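Local coordinates for fiber protein (Human adenovirus 14, PDB 3F0Y) that forms the trimeric knob at the tip of the adenovirus fiber and probably engages cell-surface receptors during attachment, at residues N22-C28 and D38-I42; L80-S84 and I165-Y171; F65-T70 and Q188-L194. One frame throughout, in Å; residues are numbered along the deposited sequence.

Contact 1 of 3, residues N22-C28 and D38-I42; sequences NPTEANC and DCKLI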
loop_
_atom_site.group_PDB
_atom_site.type_symbol
_atom_site.label_atom_id
_atom_site.label_comp_id
_atom_site.label_asym_id
_atom_site.label_seq_id
_atom_site.Cartn_x
_atom_site.Cartn_y
_atom_site.Cartn_z
ATOM N N ASN A 22 -20.057 3.299 5.438
ATOM C CA ASN A 22 -20.858 4.487 5.740
ATOM C C ASN A 22 -22.032 4.207 6.683
ATOM O O ASN A 22 -23.192 4.202 6.256
ATOM C CB ASN A 22 -21.354 5.133 4.439
ATOM C CG ASN A 22 -21.953 6.515 4.658
ATOM O OD1 ASN A 22 -21.404 7.336 5.394
ATOM N ND2 ASN A 22 -23.084 6.779 4.008
ATOM N N PRO A 23 -21.733 3.961 7.972
ATOM C CA PRO A 23 -22.802 3.749 8.950
ATOM C C PRO A 23 -23.773 4.928 8.987
ATOM O O PRO A 23 -23.372 6.065 8.738
ATOM C CB PRO A 23 -22.052 3.628 10.281
ATOM C CG PRO A 23 -20.663 3.253 9.917
ATOM C CD PRO A 23 -20.395 3.866 8.582
ATOM N N THR A 24 -25.040 4.651 9.282
ATOM C CA THR A 24 -26.069 5.691 9.324
ATOM C C THR A 24 -25.715 6.777 10.336
ATOM O O THR A 24 -25.759 7.966 10.020
ATOM C CB THR A 24 -27.448 5.097 9.674
ATOM O OG1 THR A 24 -27.815 4.128 8.685
ATOM C CG2 THR A 24 -28.513 6.186 9.729
ATOM N N GLU A 25 -25.354 6.353 11.545
ATOM C CA GLU A 25 -25.005 7.272 12.622
ATOM C C GLU A 25 -23.513 7.225 12.924
ATOM O O GLU A 25 -22.837 6.242 12.619
ATOM C CB GLU A 25 -25.788 6.917 13.890
ATOM C CG GLU A 25 -27.308 6.945 13.727
ATOM C CD GLU A 25 -27.835 8.294 13.263
ATOM O OE1 GLU A 25 -27.274 9.335 13.668
ATOM O OE2 GLU A 25 -28.818 8.312 12.492
ATOM N N ALA A 26 -23.012 8.297 13.533
ATOM C CA ALA A 26 -21.630 8.348 13.997
ATOM C C ALA A 26 -21.350 7.177 14.938
ATOM O O ALA A 26 -22.128 6.911 15.857
ATOM C CB ALA A 26 -21.358 9.673 14.698
ATOM N N ASN A 27 -20.247 6.473 14.690
ATOM C CA ASN A 27 -19.866 5.300 15.481
ATOM C C ASN A 27 -18.617 5.538 16.327
ATOM O O ASN A 27 -18.142 4.628 17.010
ATOM C CB ASN A 27 -19.648 4.087 14.562
ATOM C CG ASN A 27 -18.465 4.263 13.611
ATOM O OD1 ASN A 27 -17.802 5.299 13.605
ATOM N ND2 ASN A 27 -18.205 3.244 12.798
ATOM N N CYS A 28 -18.096 6.761 16.285
ATOM C CA CYS A 28 -16.798 7.065 16.869
ATOM C C CYS A 28 -16.792 8.426 17.563
ATOM O O CYS A 28 -17.318 9.404 17.031
ATOM C CB CYS A 28 -15.731 7.031 15.771
ATOM S SG CYS A 28 -14.055 7.371 16.328
ATOM N N ASP A 38 -18.842 11.778 17.346
ATOM C CA ASP A 38 -18.676 12.975 16.516
ATOM C C ASP A 38 -18.285 12.677 15.064
ATOM O O ASP A 38 -18.177 13.597 14.254
ATOM C CB ASP A 38 -17.661 13.936 17.157
ATOM C CG ASP A 38 -16.330 13.269 17.488
ATOM O OD1 ASP A 38 -16.055 12.162 16.975
ATOM O OD2 ASP A 38 -15.556 13.856 18.270
ATOM N N CYS A 39 -18.077 11.403 14.733
ATOM C CA CYS A 39 -17.688 11.025 13.375
ATOM C C CYS A 39 -17.937 9.548 13.089
ATOM O O CYS A 39 -18.230 8.762 13.993
ATOM C CB CYS A 39 -16.208 11.341 13.137
ATOM S SG CYS A 39 -15.073 10.312 14.088
ATOM N N LYS A 40 -17.821 9.189 11.815
ATOM C CA LYS A 40 -17.856 7.796 11.391
ATOM C C LYS A 40 -16.426 7.338 11.120
ATOM O O LYS A 40 -15.766 7.863 10.224
ATOM C CB LYS A 40 -18.687 7.638 10.119
ATOM C CG LYS A 40 -20.097 8.191 10.204
ATOM C CD LYS A 40 -20.777 8.134 8.847
ATOM C CE LYS A 40 -22.107 8.869 8.854
ATOM N NZ LYS A 40 -22.851 8.661 7.582
ATOM N N LEU A 41 -15.945 6.382 11.911
ATOM C CA LEU A 41 -14.667 5.734 11.639
ATOM C C LEU A 41 -14.945 4.554 10.722
ATOM O O LEU A 41 -15.679 3.635 11.090
ATOM C CB LEU A 41 -14.004 5.257 12.933
ATOM C CG LEU A 41 -12.636 4.575 12.800
ATOM C CD1 LEU A 41 -11.581 5.561 12.314
ATOM C CD2 LEU A 41 -12.218 3.953 14.125
ATOM N N ILE A 42 -14.380 4.598 9.519
ATOM C CA ILE A 42 -14.472 3.492 8.580
ATOM C C ILE A 42 -13.170 2.704 8.686
ATOM O O ILE A 42 -12.107 3.196 8.310
ATOM C CB ILE A 42 -14.687 3.977 7.128
ATOM C CG1 ILE A 42 -15.819 5.010 7.056
ATOM C CG2 ILE A 42 -14.994 2.797 6.214
ATOM C CD1 ILE A 42 -17.154 4.507 7.570
#
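N27 holds its CG between the backbone N and the carbonyl carbon (chi1 65°), which lays its amide against the backbone of L41. K40 sets CG anti to the carbonyl carbon (chi1 -54°) and then runs extended, which carries its amine to the bend at N22 and P23. These two groups tie loop 22-28 to the start of strand 39-48, in the antiparallel beta sandwich of the adenovirus fiber knob.

The N27 amide bonds both backbone polar atoms of L41. OD1 accepts from L41 N at 2.7 Å, in the carbonyl plane and on a lone pair. ND2 donates to L41 O at 3.1 Å, nearly straight (169°) and within the amide plane. Two bonds in opposite senses fix the rotation of this buried amide.

K40 NZ donates twice. It meets P23 O at 2.9 Å, nearly along the C=O axis. It meets N22 OD1 at the same length, but from above the carbonyl plane. N22 also packs on R132 of a second subunit, which places this end of the loop near the trimer interface. Nearby, P23 CD meets I42 CD1 at 3.5 Å, tighter than usual carbon contact.

At the other end, C28 and C39 form a single antiparallel hydrogen-bonded bridge with two classic beta bulges. In one, N27 and C28 are set together against C39, and their N atoms make weak bonds to C39 O. In the other, D38 and C39 share C28, whose O accepts from D38 N at 2.8 Å and from C39 N. The D38 carboxylate turns to the intervening loop and bonds S34 OG, M30 N and M31 N. C28 SG lies 3.8 Å from C39 SG, too far for a disulfide.

Contact 2 of 3, residues L80-S84 and I165-Y171; sequences LFFDS and IRADTSY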
loop_
_atom_site.group_PDB
_atom_site.type_symbol
_atom_site.label_atom_id
_atom_site.label_comp_id
_atom_site.label_asym_id
_atom_site.label_seq_id
_atom_site.Cartn_x
_atom_site.Cartn_y
_atom_site.Cartn_z
ATOM N N LEU A 80 -7.972 2.360 19.520
ATOM C CA LEU A 80 -8.749 1.126 19.481
ATOM C C LEU A 80 -8.114 0.109 20.418
ATOM O O LEU A 80 -6.986 -0.329 20.196
ATOM C CB LEU A 80 -8.811 0.573 18.055
ATOM C CG LEU A 80 -9.213 1.565 16.959
ATOM C CD1 LEU A 80 -9.220 0.871 15.609
ATOM C CD2 LEU A 80 -10.569 2.199 17.247
ATOM N N PHE A 81 -8.844 -0.249 21.470
ATOM C CA PHE A 81 -8.379 -1.210 22.460
ATOM C C PHE A 81 -9.187 -2.494 22.345
ATOM O O PHE A 81 -10.408 -2.455 22.192
ATOM C CB PHE A 81 -8.506 -0.625 23.866
ATOM C CG PHE A 81 -7.722 0.644 24.060
ATOM C CD1 PHE A 81 -8.360 1.876 24.091
ATOM C CD2 PHE A 81 -6.343 0.606 24.184
ATOM C CE1 PHE A 81 -7.634 3.047 24.258
ATOM C CE2 PHE A 81 -5.611 1.769 24.354
ATOM C CZ PHE A 81 -6.257 2.994 24.391
ATOM N N PHE A 82 -8.491 -3.625 22.418
ATOM C CA PHE A 82 -9.111 -4.936 22.267
ATOM C C PHE A 82 -8.713 -5.841 23.428
ATOM O O PHE A 82 -7.588 -5.767 23.927
ATOM C CB PHE A 82 -8.684 -5.579 20.946
ATOM C CG PHE A 82 -8.940 -4.721 19.738
ATOM C CD1 PHE A 82 -8.021 -3.756 19.347
ATOM C CD2 PHE A 82 -10.092 -4.889 18.980
ATOM C CE1 PHE A 82 -8.252 -2.963 18.228
ATOM C CE2 PHE A 82 -10.329 -4.100 17.858
ATOM C CZ PHE A 82 -9.408 -3.136 17.484
ATOM N N ASP A 83 -9.640 -6.697 23.851
ATOM C CA ASP A 83 -9.367 -7.653 24.927
ATOM C C ASP A 83 -8.594 -8.864 24.398
ATOM O O ASP A 83 -8.301 -8.947 23.203
ATOM C CB ASP A 83 -10.668 -8.074 25.636
ATOM C CG ASP A 83 -11.661 -8.766 24.712
ATOM O OD1 ASP A 83 -11.249 -9.366 23.697
ATOM O OD2 ASP A 83 -12.870 -8.716 25.020
ATOM N N SER A 84 -8.277 -9.802 25.292
ATOM C CA SER A 84 -7.483 -10.986 24.948
ATOM C C SER A 84 -8.105 -11.879 23.865
ATOM O O SER A 84 -7.403 -12.680 23.250
ATOM C CB SER A 84 -7.210 -11.822 26.204
ATOM O OG SER A 84 -8.419 -12.277 26.785
ATOM N N ILE A 165 -3.722 0.574 28.638
ATOM C CA ILE A 165 -4.327 1.533 29.572
ATOM C C ILE A 165 -5.137 0.861 30.688
ATOM O O ILE A 165 -5.503 1.512 31.667
ATOM C CB ILE A 165 -5.221 2.566 28.837
ATOM C CG1 ILE A 165 -6.389 1.887 28.110
ATOM C CG2 ILE A 165 -4.389 3.374 27.850
ATOM C CD1 ILE A 165 -7.429 2.867 27.611
ATOM N N ARG A 166 -5.421 -0.431 30.529
ATOM C CA ARG A 166 -6.161 -1.198 31.527
ATOM C C ARG A 166 -5.749 -2.667 31.435
ATOM O O ARG A 166 -5.271 -3.119 30.390
ATOM C CB ARG A 166 -7.669 -1.032 31.310
ATOM C CG ARG A 166 -8.515 -1.294 32.552
ATOM C CD ARG A 166 -9.941 -0.772 32.402
ATOM N NE ARG A 166 -10.719 -1.525 31.418
ATOM C CZ ARG A 166 -12.009 -1.327 31.148
ATOM N NH1 ARG A 166 -12.702 -0.391 31.783
ATOM N NH2 ARG A 166 -12.617 -2.074 30.235
ATOM N N ALA A 167 -5.940 -3.406 32.528
ATOM C CA ALA A 167 -5.481 -4.799 32.629
ATOM C C ALA A 167 -6.027 -5.710 31.526
ATOM O O ALA A 167 -5.345 -6.642 31.093
ATOM C CB ALA A 167 -5.831 -5.375 33.999
ATOM N N ASP A 168 -7.247 -5.436 31.074
ATOM C CA ASP A 168 -7.896 -6.258 30.049
ATOM C C ASP A 168 -7.616 -5.799 28.614
ATOM O O ASP A 168 -8.172 -6.361 27.676
ATOM C CB ASP A 168 -9.411 -6.317 30.291
ATOM C CG ASP A 168 -10.074 -4.956 30.200
ATOM O OD1 ASP A 168 -9.356 -3.938 30.295
ATOM O OD2 ASP A 168 -11.311 -4.905 30.037
ATOM N N THR A 169 -6.767 -4.785 28.444
ATOM C CA THR A 169 -6.389 -4.311 27.112
ATOM C C THR A 169 -5.185 -5.102 26.602
ATOM O O THR A 169 -4.040 -4.803 26.950
ATOM C CB THR A 169 -6.062 -2.804 27.119
ATOM O OG1 THR A 169 -7.216 -2.066 27.544
ATOM C CG2 THR A 169 -5.660 -2.341 25.728
ATOM N N SER A 170 -5.456 -6.111 25.777
ATOM C CA SER A 170 -4.417 -7.011 25.273
ATOM C C SER A 170 -3.818 -6.552 23.943
ATOM O O SER A 170 -2.691 -6.923 23.616
ATOM C CB SER A 170 -4.978 -8.426 25.113
ATOM O OG SER A 170 -5.469 -8.920 26.347
ATOM N N TYR A 171 -4.579 -5.776 23.171
ATOM C CA TYR A 171 -4.108 -5.252 21.886
ATOM C C TYR A 171 -4.552 -3.811 21.687
ATOM O O TYR A 171 -5.633 -3.422 22.134
ATOM C CB TYR A 171 -4.622 -6.114 20.731
ATOM C CG TYR A 171 -4.348 -7.586 20.921
ATOM C CD1 TYR A 171 -5.321 -8.431 21.451
ATOM C CD2 TYR A 171 -3.110 -8.129 20.597
ATOM C CE1 TYR A 171 -5.071 -9.782 21.636
ATOM C CE2 TYR A 171 -2.850 -9.477 20.782
ATOM C CZ TYR A 171 -3.832 -10.298 21.302
ATOM O OH TYR A 171 -3.571 -11.633 21.484
HETATM O O HOH W 1 -4.551 -12.654 23.653
HETATM O O HOH W 2 -8.418 -9.145 28.099
#
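F81 lays its side chain across I165 and T169. Its CG is anti to the carbonyl carbon (chi1 -59°), which swings the ring over the loop 165-171. CB lies beside T169 CG2. Two bonds out, past CG, CD2 comes closer to the same methyl, at 3.4 Å. Further along, CE2 meets I165 CG1 at 3.8 Å. At the tip, CE1 and CZ both touch I165 CD1. That methyl sits over one ring face, offset toward the rim, in a CH-pi contact 3.6 Å from the centroid. The two side chains cross at about a right angle. The F81 side chain also touches C172 and R174 of strand 171-180.

Y171 lies beside D83 and S84, just past the strand end. Its CD1 presents a ring edge to D83 O at 3.5 Å. Its OH takes a hydrogen bond from a water that also donates to S84 O, and it has a second partner in E206. Another water accepts from S84 N and donates to D168 O, so each polar backbone atom of S84 reaches the loop through solvent. The D83 carboxylate looks elsewhere, to N87 N.

The loop makes a type I turn from R166 to T169, with T169 N bonded to R166 O. R166 grips D168 side-on through NE and NH2, one nitrogen to each carboxylate oxygen, in a salt bridge.

The backbones join at F82. Its N donates to Y171 O at 2.9 Å. Its O accepts from S170 N at 2.8 Å and from Y171 N at 3.1 Å. F82 and Y171 are an antiparallel hydrogen-bonded pair, and S170 shares the place opposite F82. This is a classic beta bulge, set where strand 73-82 ends and strand 171-180 begins in one sheet of the knob sandwich.

Contact 3 of 3, residues F65-T70 and Q188-L194; sequences FNMLTT and QTSATTL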
loop_
_atom_site.group_PDB
_atom_site.type_symbol
_atom_site.label_atom_id
_atom_site.label_comp_id
_atom_site.label_asym_id
_atom_site.label_seq_id
_atom_site.Cartn_x
_atom_site.Cartn_y
_atom_site.Cartn_z
ATOM N N PHE A 65 -16.015 18.811 14.929
ATOM C CA PHE A 65 -15.062 17.947 14.235
ATOM C C PHE A 65 -14.872 18.387 12.786
ATOM O O PHE A 65 -13.742 18.478 12.304
ATOM C CB PHE A 65 -15.501 16.483 14.280
ATOM C CG PHE A 65 -14.503 15.543 13.672
ATOM C CD1 PHE A 65 -13.340 15.215 14.353
ATOM C CD2 PHE A 65 -14.712 15.008 12.410
ATOM C CE1 PHE A 65 -12.405 14.356 13.793
ATOM C CE2 PHE A 65 -13.782 14.145 11.840
ATOM C CZ PHE A 65 -12.628 13.817 12.536
ATOM N N ASN A 66 -15.978 18.653 12.097
ATOM C CA ASN A 66 -15.930 19.117 10.714
ATOM C C ASN A 66 -15.212 20.454 10.563
ATOM O O ASN A 66 -14.537 20.689 9.563
ATOM C CB ASN A 66 -17.343 19.214 10.127
ATOM C CG ASN A 66 -17.943 17.854 9.827
ATOM O OD1 ASN A 66 -17.222 16.887 9.588
ATOM N ND2 ASN A 66 -19.267 17.776 9.826
ATOM N N MET A 67 -15.343 21.316 11.570
ATOM C CA MET A 67 -14.691 22.624 11.549
ATOM C C MET A 67 -13.191 22.567 11.844
ATOM O O MET A 67 -12.508 23.584 11.728
ATOM C CB MET A 67 -15.384 23.581 12.525
ATOM C CG MET A 67 -16.745 24.070 12.042
ATOM S SD MET A 67 -16.661 25.047 10.528
ATOM C CE MET A 67 -15.812 26.511 11.119
ATOM N N LEU A 68 -12.671 21.394 12.212
ATOM C CA LEU A 68 -11.225 21.223 12.392
ATOM C C LEU A 68 -10.463 21.529 11.101
ATOM O O LEU A 68 -9.302 21.934 11.143
ATOM C CB LEU A 68 -10.883 19.809 12.876
ATOM C CG LEU A 68 -11.391 19.395 14.260
ATOM C CD1 LEU A 68 -10.941 17.977 14.574
ATOM C CD2 LEU A 68 -10.925 20.357 15.349
ATOM N N THR A 69 -11.128 21.355 9.959
ATOM C CA THR A 69 -10.548 21.681 8.657
ATOM C C THR A 69 -10.214 23.170 8.475
ATOM O O THR A 69 -9.500 23.531 7.541
ATOM C CB THR A 69 -11.478 21.235 7.504
ATOM O OG1 THR A 69 -12.781 21.808 7.682
ATOM C CG2 THR A 69 -11.594 19.716 7.471
ATOM N N THR A 70 -10.727 24.028 9.356
ATOM C CA THR A 70 -10.432 25.463 9.294
ATOM C C THR A 70 -9.175 25.863 10.079
ATOM O O THR A 70 -8.774 27.027 10.048
ATOM C CB THR A 70 -11.623 26.303 9.809
ATOM O OG1 THR A 70 -11.829 26.047 11.203
ATOM C CG2 THR A 70 -12.891 25.968 9.034
ATOM N N GLN A 188 -13.808 29.261 7.433
ATOM C CA GLN A 188 -15.040 29.069 8.198
ATOM C C GLN A 188 -16.262 28.904 7.293
ATOM O O GLN A 188 -17.155 28.106 7.587
ATOM C CB GLN A 188 -15.265 30.241 9.159
ATOM C CG GLN A 188 -14.346 30.231 10.368
ATOM C CD GLN A 188 -14.491 31.472 11.231
ATOM O OE1 GLN A 188 -14.656 31.379 12.447
ATOM N NE2 GLN A 188 -14.432 32.641 10.604
ATOM N N THR A 189 -16.290 29.654 6.192
ATOM C CA THR A 189 -17.427 29.654 5.277
ATOM C C THR A 189 -17.363 28.544 4.219
ATOM O O THR A 189 -18.381 28.230 3.599
ATOM C CB THR A 189 -17.564 31.020 4.566
ATOM O OG1 THR A 189 -16.366 31.310 3.836
ATOM C CG2 THR A 189 -17.813 32.129 5.580
ATOM N N SER A 190 -16.183 27.955 4.015
ATOM C CA SER A 190 -15.993 26.911 2.997
ATOM C C SER A 190 -15.983 25.485 3.567
ATOM O O SER A 190 -16.160 24.522 2.821
ATOM C CB SER A 190 -14.701 27.162 2.208
ATOM O OG SER A 190 -13.553 27.042 3.029
ATOM N N ALA A 191 -15.774 25.349 4.875
ATOM C CA ALA A 191 -15.774 24.033 5.517
ATOM C C ALA A 191 -17.146 23.369 5.393
ATOM O O ALA A 191 -18.177 24.036 5.494
ATOM C CB ALA A 191 -15.378 24.152 6.984
ATOM N N THR A 192 -17.146 22.060 5.155
ATOM C CA THR A 192 -18.376 21.277 5.092
ATOM C C THR A 192 -18.234 20.023 5.951
ATOM O O THR A 192 -18.682 20.002 7.098
ATOM C CB THR A 192 -18.735 20.894 3.639
ATOM O OG1 THR A 192 -17.625 20.226 3.025
ATOM C CG2 THR A 192 -19.086 22.131 2.833
ATOM N N THR A 193 -17.596 18.993 5.405
ATOM C CA THR A 193 -17.395 17.737 6.118
ATOM C C THR A 193 -15.927 17.343 6.072
ATOM O O THR A 193 -15.325 17.309 4.999
ATOM C CB THR A 193 -18.230 16.598 5.501
ATOM O OG1 THR A 193 -19.603 16.994 5.435
ATOM C CG2 THR A 193 -18.113 15.323 6.335
ATOM N N LEU A 194 -15.361 17.053 7.242
ATOM C CA LEU A 194 -13.999 16.546 7.331
ATOM C C LEU A 194 -13.989 15.079 6.922
ATOM O O LEU A 194 -14.444 14.213 7.672
ATOM C CB LEU A 194 -13.449 16.711 8.753
ATOM C CG LEU A 194 -12.065 16.127 9.057
ATOM C CD1 LEU A 194 -11.096 16.324 7.899
ATOM C CD2 LEU A 194 -11.506 16.739 10.339
HETATM O O HOH W 3 -14.583 20.824 5.612
#
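N66 and L194 join a short helical segment to the loop 188-194, at one end of the knob's beta sandwich. The helical segment ends in 3-10 geometry at 67-70. The loop links strands 171-180 and 199-204.

Hydrogen bonds come first. L194 N donates to N66 OD1 at 3.0 Å. The bond is fairly straight (161°), but the donor stands above the carbonyl plane and off the lone pairs. One water accepts from T192 N and donates to T69 OG1. That hydroxyl itself donates to N66 O, which leaves it fixed between its own turn and the loop. T70 OG1 likewise turns back, to M67 O. Nearby, T192 packs on K134 of a second subunit.

The CH-pi contact is next. L194 CD2 lies over one face of the F65 ring, 4.0 Å from its centroid and offset toward the rim. F76 meets F65 edge-to-face.

Apolar contacts complete the join. A191 CB points into the helical segment. It meets T70 CG2 at 3.7 Å and M67 SD at 3.9 Å. M67 folds back on itself (chi2 -63°, chi3 -68°), which brings CE toward Q188. The L194 and T69 side chains run alongside in opposing directions, with L194 CD1 pressed tightly on T69 CG2 at 3.5 Å.

How the contacts relate
From the N terminus, contact 1 closes first. It seals the short loop between 28 and 38 and is complete before the others open. Contact 3 opens next and joins the helical segment 65-70 to the loop before strand 199-204. Contact 2 falls wholly within that span and joins the end of strand 73-82 to the loop leading into strand 171-180. Contact 1 touches both of the others. L41 CD2 packs on L80 CD2 of contact 2, between the two sheets, and C39 CB packs on F65 CE2 of contact 3. Contacts 2 and 3 do not touch; their centres are about 33 Å apart, on opposite sides of the chain's centre.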